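Local coordinates for proteasome activator protein PA26 (PDB 1YAR) that activates the 20S proteasome, probably by docking as an 11S-type ring of subunits on its end and opening the gated entrance to the degradation chamber, at residues 22-25 with 26-29; 95-98 with 99-103; 215-218 with 219-223. All coordinates share one frame; numbering follows the deposited sequence.

Overall arrangement
Three one-turn contacts lie on the same side of the chain's centre: contact 1 at the start of helix 24-57, contact 2 where helix 71-99 ends, and contact 3 near the end of helix 183-226. Contact 1 is the middle member. Its centre is about 11 Å from that of contact 2 and about 12 Å from that of contact 3, and it touches both. Tyr22 O and Arg101 NH1 approach to 2.7 Å, while Tyr218 OH stands 2.4 Å from Glu24 OE2 and 2.6 Å from Ser27 OG. Contacts 2 and 3 do not touch within the chain, but across a subunit boundary Asn216 ND2 binds Ile102 O of a neighbouring subunit; all three contacts meet neighbouring subunits.

Contact 1 of 3, residues 22-25 with 26-29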
# COMPACT_ATOMS: atom_id res chain seq x y z
N TYR O 22 -29.63 -69.87 69.88
CA TYR O 22 -28.35 -69.44 70.43
C TYR O 22 -28.08 -68.02 69.96
O TYR O 22 -27.57 -67.80 68.87
CB TYR O 22 -27.24 -70.40 69.98
CG TYR O 22 -27.32 -71.72 70.72
CD1 TYR O 22 -28.13 -72.78 70.26
CD2 TYR O 22 -26.61 -71.90 71.90
CE1 TYR O 22 -28.20 -73.98 70.98
CE2 TYR O 22 -26.68 -73.08 72.61
CZ TYR O 22 -27.47 -74.10 72.15
OH TYR O 22 -27.48 -75.25 72.91
N THR O 23 -28.48 -67.05 70.78
CA THR O 23 -28.43 -65.65 70.39
C THR O 23 -27.29 -64.95 71.13
O THR O 23 -26.64 -65.55 72.00
CB THR O 23 -29.76 -64.92 70.75
OG1 THR O 23 -29.82 -64.75 72.15
CG2 THR O 23 -31.02 -65.75 70.42
N GLU O 24 -27.07 -63.69 70.79
CA GLU O 24 -26.07 -62.87 71.48
C GLU O 24 -26.32 -62.84 72.98
O GLU O 24 -25.38 -62.75 73.77
CB GLU O 24 -26.04 -61.45 70.92
CG GLU O 24 -24.75 -60.68 71.19
CD GLU O 24 -24.67 -60.05 72.57
OE1 GLU O 24 -25.65 -59.40 73.03
OE2 GLU O 24 -23.58 -60.16 73.21
N THR O 25 -27.60 -62.90 73.38
CA THR O 25 -27.95 -62.91 74.79
C THR O 25 -27.37 -64.12 75.51
O THR O 25 -26.89 -63.99 76.63
CB THR O 25 -29.48 -62.84 75.00
OG1 THR O 25 -29.94 -61.58 74.49
CG2 THR O 25 -29.81 -62.75 76.49
N SER O 26 -27.40 -65.27 74.85
CA SER O 26 -26.85 -66.51 75.40
C SER O 26 -25.36 -66.40 75.65
O SER O 26 -24.85 -66.90 76.66
CB SER O 26 -27.08 -67.70 74.45
OG SER O 26 -28.35 -67.64 73.83
N SER O 27 -24.64 -65.78 74.73
CA SER O 27 -23.20 -65.64 74.91
C SER O 27 -22.89 -64.54 75.90
O SER O 27 -22.04 -64.72 76.78
CB SER O 27 -22.51 -65.43 73.55
OG SER O 27 -23.18 -64.44 72.80
N PHE O 28 -23.58 -63.39 75.80
CA PHE O 28 -23.41 -62.31 76.77
C PHE O 28 -23.67 -62.78 78.20
O PHE O 28 -22.94 -62.41 79.12
CB PHE O 28 -24.29 -61.09 76.45
CG PHE O 28 -24.09 -59.92 77.39
CD1 PHE O 28 -22.83 -59.33 77.53
CD2 PHE O 28 -25.15 -59.41 78.12
CE1 PHE O 28 -22.61 -58.26 78.40
CE2 PHE O 28 -24.97 -58.31 79.00
CZ PHE O 28 -23.68 -57.73 79.14
N ALA O 29 -24.70 -63.59 78.39
CA ALA O 29 -24.99 -64.13 79.72
C ALA O 29 -23.81 -64.92 80.31
O ALA O 29 -23.57 -64.88 81.52
CB ALA O 29 -26.25 -65.00 79.67
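Glu24 and Thr25 offer their carbonyls to the amides of Phe28 and Ala29, and with these two bonds the chain settles into the alpha-helical pattern of helix 24-57. Phe28 N lies 2.8 Å from Glu24 O, with a nearly straight N-H...O angle of 169°. One residue earlier, at the helix edge, Thr23 O receives only weak bonds from Ser26 N and Ser27 N. Thr23 is the N-cap and forms a capping box with Ser26. Ser26 OG accepts the Thr23 amide, 3.1 Å from Thr23 N; the hydroxyl stands beside its own backbone N (chi1 -39°), from where it reaches back across the first turn. On the other side of the box, Thr23 OG1 takes a weak capping bond from Thr25 N. Short hydroxyl side chains suit both places, because they can meet first-turn amides that have no preceding helical carbonyl to bind. A bend about CB-CG (chi2 -82°) carries the Glu24 carboxylate along the helix toward Phe28, with OE2 3.4 Å from Phe28 CB; the carboxylate and ring planes are 39° apart. An acidic residue here is probably welcome to the positive end of the helix dipole. The two Glu24 carboxylate oxygens have different partners, OE1 in a salt bridge to Arg11 of a second subunit and OE2 hydrogen-bonded to Tyr218 OH. That tyrosine also bonds the hydroxyl of buried Ser27, a residue small enough to lie close between helices. Around this turn, Tyr22, Ser26 and Ser27 rest on helix 71-99, while Glu24 and Phe28 pack against helix 183-226 and reach across the subunit boundary.

Contact 2 of 3, residues 95-98 with 99-103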
# COMPACT_ATOMS: atom_id res chain seq x y z
N ARG O 95 -19.10 -70.49 71.59
CA ARG O 95 -18.62 -71.10 70.37
C ARG O 95 -19.77 -71.23 69.39
O ARG O 95 -19.66 -70.81 68.23
CB ARG O 95 -18.04 -72.47 70.71
CG ARG O 95 -17.07 -73.04 69.73
CD ARG O 95 -15.92 -73.81 70.41
NE ARG O 95 -15.58 -75.04 69.70
CZ ARG O 95 -14.84 -75.10 68.60
NH1 ARG O 95 -14.34 -74.00 68.07
NH2 ARG O 95 -14.58 -76.28 68.04
N THR O 96 -20.88 -71.79 69.87
CA THR O 96 -22.07 -72.05 69.05
C THR O 96 -22.63 -70.75 68.48
O THR O 96 -22.93 -70.69 67.30
CB THR O 96 -23.15 -72.77 69.89
OG1 THR O 96 -22.67 -74.08 70.20
CG2 THR O 96 -24.42 -73.04 69.05
N VAL O 97 -22.77 -69.74 69.32
CA VAL O 97 -23.32 -68.43 68.91
C VAL O 97 -22.51 -67.86 67.74
O VAL O 97 -23.07 -67.37 66.73
CB VAL O 97 -23.33 -67.45 70.09
CG1 VAL O 97 -23.58 -66.01 69.62
CG2 VAL O 97 -24.36 -67.87 71.15
N ILE O 98 -21.19 -67.95 67.85
CA ILE O 98 -20.33 -67.53 66.73
C ILE O 98 -20.40 -68.46 65.51
O ILE O 98 -20.67 -68.01 64.39
CB ILE O 98 -18.87 -67.34 67.22
CG1 ILE O 98 -18.84 -66.34 68.38
CG2 ILE O 98 -18.00 -66.86 66.06
CD1 ILE O 98 -17.52 -66.37 69.17
N ALA O 99 -20.17 -69.75 65.72
CA ALA O 99 -20.03 -70.69 64.61
C ALA O 99 -21.25 -70.77 63.70
O ALA O 99 -21.12 -70.94 62.49
CB ALA O 99 -19.65 -72.09 65.11
N ILE O 100 -22.44 -70.62 64.28
CA ILE O 100 -23.67 -70.65 63.47
C ILE O 100 -23.95 -69.32 62.76
O ILE O 100 -24.98 -69.19 62.09
CB ILE O 100 -24.92 -71.12 64.32
CG1 ILE O 100 -25.28 -70.07 65.37
CG2 ILE O 100 -24.62 -72.46 64.97
CD1 ILE O 100 -26.49 -70.47 66.30
N ARG O 101 -23.07 -68.33 62.93
CA ARG O 101 -23.17 -67.07 62.16
C ARG O 101 -21.97 -66.79 61.25
O ARG O 101 -21.82 -65.70 60.71
CB ARG O 101 -23.42 -65.89 63.09
CG ARG O 101 -24.75 -65.96 63.83
CD ARG O 101 -24.91 -64.94 64.93
NE ARG O 101 -26.29 -64.94 65.46
CZ ARG O 101 -26.77 -65.79 66.37
NH1 ARG O 101 -26.00 -66.74 66.91
NH2 ARG O 101 -28.04 -65.68 66.75
N ILE O 102 -21.10 -67.78 61.08
CA ILE O 102 -20.03 -67.66 60.08
C ILE O 102 -20.74 -67.65 58.74
O ILE O 102 -21.52 -68.55 58.48
CB ILE O 102 -19.02 -68.82 60.20
CG1 ILE O 102 -18.22 -68.69 61.50
CG2 ILE O 102 -18.07 -68.85 58.97
CD1 ILE O 102 -17.46 -69.97 61.89
N PRO O 103 -20.53 -66.61 57.93
CA PRO O 103 -21.35 -66.43 56.72
C PRO O 103 -20.88 -67.24 55.52
O PRO O 103 -19.86 -67.95 55.61
CB PRO O 103 -21.21 -64.93 56.43
CG PRO O 103 -19.83 -64.57 56.94
CD PRO O 103 -19.59 -65.49 58.14
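Arg101 bends back on Val97 in a local contact of the helix-end kind, at the C-terminal end of helix 71-99, where the chain passes through a type I beta turn, Ala99 to Ile102, into the segment leading to helix 111-130. The last regular alpha-helical bonds run from Ala99 N to Arg95 O and from Ile100 N to Thr96 O, 3.1 Å in the second. The pattern then tightens: Arg101 N turns to Ile98 O, three residues back, at 2.8 Å. Val97 O is met instead by the Arg101 side chain, whose NH1 lies 3.0 Å away in the carbonyl plane, on a lone pair. The oxygen also lies within 5° of the guanidinium plane, at its edge. Extended from CG to NE, the arginine runs alongside Val97, with NH1 3.7 Å from Val97 CG1. Arginine fits because one flat group can serve several carbonyls: besides Val97 O, NH1 reaches Tyr22 O and NH2 reaches Arg19 O. Ile100 adopts a chi1 of 68°, which wedges CG1 between its backbone N and carbonyl carbon and brings it 3.1 Å from Thr96 O. Its other branch, CG2, touches Thr96 CG2 at 4.1 Å where the two side chains pass at an angle. Thr96 suits a buried helical site, since its OG1 is hydrogen-bonded to Glu92 O and to Thr209 of a third subunit. Ile98 faces both helix 111-130 and helix 183-226, Val97 and Arg101 meet Ile226 of the latter, and Ala99 and Ile100 pack on the third subunit.

Contact 3 of 3, residues 215-218 with 219-223; sequences INAY and LLNWK
Tyr218 and Leu219 are the residues most enclosed within this turn of helix 183-226, and each is matched with a residue four positions away. The Tyr218 side chain leaves the helix with CG opposite its backbone N (chi1 179°), and the ring takes Trp222 CB over one face in a CH-pi contact. That carbon is 4.1 Å from the Tyr218 ring centroid and 24° off the ring normal, displaced toward the CE2 side. A tyrosine suits the position because it combines an apolar face for this contact with a hydroxyl that binds Glu24 and Ser27. Leu219 instead lies side by side with Ile215, its CD1 3.6 Å from Ile215 CG2, while its CD2 branch touches the tyrosine rim, 4.1 Å from Tyr218 CD2. Leucine, with two branches, can serve both neighbours at once. Another apolar chain, Leu220, crosses the Asn216 amide: its CD1 is 3.5 Å from both Asn216 OD1 and Asn216 ND2. The amide's polar atoms are directed to a second subunit, where Arg19 and Ile102 O bind it. Asn221 marks a local irregularity. Its backbone N is shared, weakly with Ala217 O and at an angle of 137° with Tyr218 O, three residues back. Asn221 ND2 donates to a lone pair of Ala217 O at 2.7 Å, probably compensating for the weak amide bond. Meanwhile OD1 of the same side chain accepts from His105 N of the second subunit. Ile215, Tyr218, Leu219 and Trp222 face helix 24-57, Ala217 and Asn221 lie against helix 111-130, and Leu219 and Leu220 pack on the adjoining subunit.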
# COMPACT_ATOMS: atom_id res chain seq x y z
N ILE O 215 -13.28 -62.37 78.20
CA ILE O 215 -14.28 -61.32 78.52
C ILE O 215 -13.97 -60.08 77.69
O ILE O 215 -14.84 -59.55 77.00
CB ILE O 215 -14.27 -60.98 80.01
CG1 ILE O 215 -14.74 -62.19 80.83
CG2 ILE O 215 -15.15 -59.72 80.30
CD1 ILE O 215 -14.26 -62.14 82.27
N ASN O 216 -12.71 -59.62 77.76
CA ASN O 216 -12.29 -58.45 76.99
C ASN O 216 -12.50 -58.63 75.50
O ASN O 216 -13.07 -57.75 74.85
CB ASN O 216 -10.84 -58.06 77.32
CG ASN O 216 -10.36 -56.83 76.56
OD1 ASN O 216 -10.85 -55.71 76.79
ND2 ASN O 216 -9.36 -57.01 75.69
N ALA O 217 -12.06 -59.76 74.95
CA ALA O 217 -12.15 -60.00 73.51
C ALA O 217 -13.61 -60.05 73.05
O ALA O 217 -13.94 -59.55 71.98
CB ALA O 217 -11.46 -61.28 73.16
N TYR O 218 -14.48 -60.69 73.84
CA TYR O 218 -15.88 -60.79 73.44
C TYR O 218 -16.53 -59.40 73.43
O TYR O 218 -17.20 -59.03 72.46
CB TYR O 218 -16.67 -61.73 74.37
CG TYR O 218 -18.13 -61.84 73.98
CD1 TYR O 218 -18.56 -62.81 73.07
CD2 TYR O 218 -19.07 -60.92 74.48
CE1 TYR O 218 -19.91 -62.89 72.69
CE2 TYR O 218 -20.41 -60.99 74.10
CZ TYR O 218 -20.82 -61.98 73.23
OH TYR O 218 -22.15 -62.07 72.84
N LEU O 219 -16.33 -58.66 74.50
CA LEU O 219 -17.03 -57.38 74.68
C LEU O 219 -16.54 -56.33 73.70
O LEU O 219 -17.30 -55.45 73.29
CB LEU O 219 -16.93 -56.90 76.13
CG LEU O 219 -17.65 -57.78 77.17
CD1 LEU O 219 -17.28 -57.34 78.55
CD2 LEU O 219 -19.16 -57.72 77.00
N LEU O 220 -15.27 -56.42 73.28
CA LEU O 220 -14.78 -55.50 72.25
C LEU O 220 -15.23 -55.86 70.84
O LEU O 220 -15.31 -54.98 69.98
CB LEU O 220 -13.25 -55.41 72.26
CG LEU O 220 -12.63 -54.79 73.52
CD1 LEU O 220 -11.14 -54.96 73.41
CD2 LEU O 220 -13.04 -53.31 73.73
N ASN O 221 -15.50 -57.14 70.60
CA ASN O 221 -15.74 -57.63 69.24
C ASN O 221 -17.15 -58.12 68.92
O ASN O 221 -17.41 -58.54 67.78
CB ASN O 221 -14.75 -58.76 68.91
CG ASN O 221 -13.32 -58.26 68.85
OD1 ASN O 221 -12.95 -57.51 67.92
ND2 ASN O 221 -12.52 -58.64 69.84
N TRP O 222 -18.05 -58.09 69.90
CA TRP O 222 -19.33 -58.81 69.76
C TRP O 222 -20.15 -58.39 68.54
O TRP O 222 -20.82 -59.23 67.96
CB TRP O 222 -20.17 -58.73 71.05
CG TRP O 222 -20.78 -57.40 71.30
CD1 TRP O 222 -20.23 -56.37 72.01
CD2 TRP O 222 -22.06 -56.95 70.86
NE1 TRP O 222 -21.09 -55.30 72.02
CE2 TRP O 222 -22.22 -55.63 71.33
CE3 TRP O 222 -23.09 -57.53 70.11
CZ2 TRP O 222 -23.37 -54.87 71.07
CZ3 TRP O 222 -24.23 -56.78 69.87
CH2 TRP O 222 -24.36 -55.47 70.35
N LYS O 223 -20.10 -57.12 68.14
CA LYS O 223 -20.94 -56.69 66.99
C LYS O 223 -20.61 -57.44 65.72
O LYS O 223 -21.52 -57.92 65.04
CB LYS O 223 -20.93 -55.17 66.77
CG LYS O 223 -21.69 -54.41 67.83
CD LYS O 223 -21.54 -52.89 67.69
CE LYS O 223 -22.41 -52.22 68.77
NZ LYS O 223 -21.86 -50.89 69.24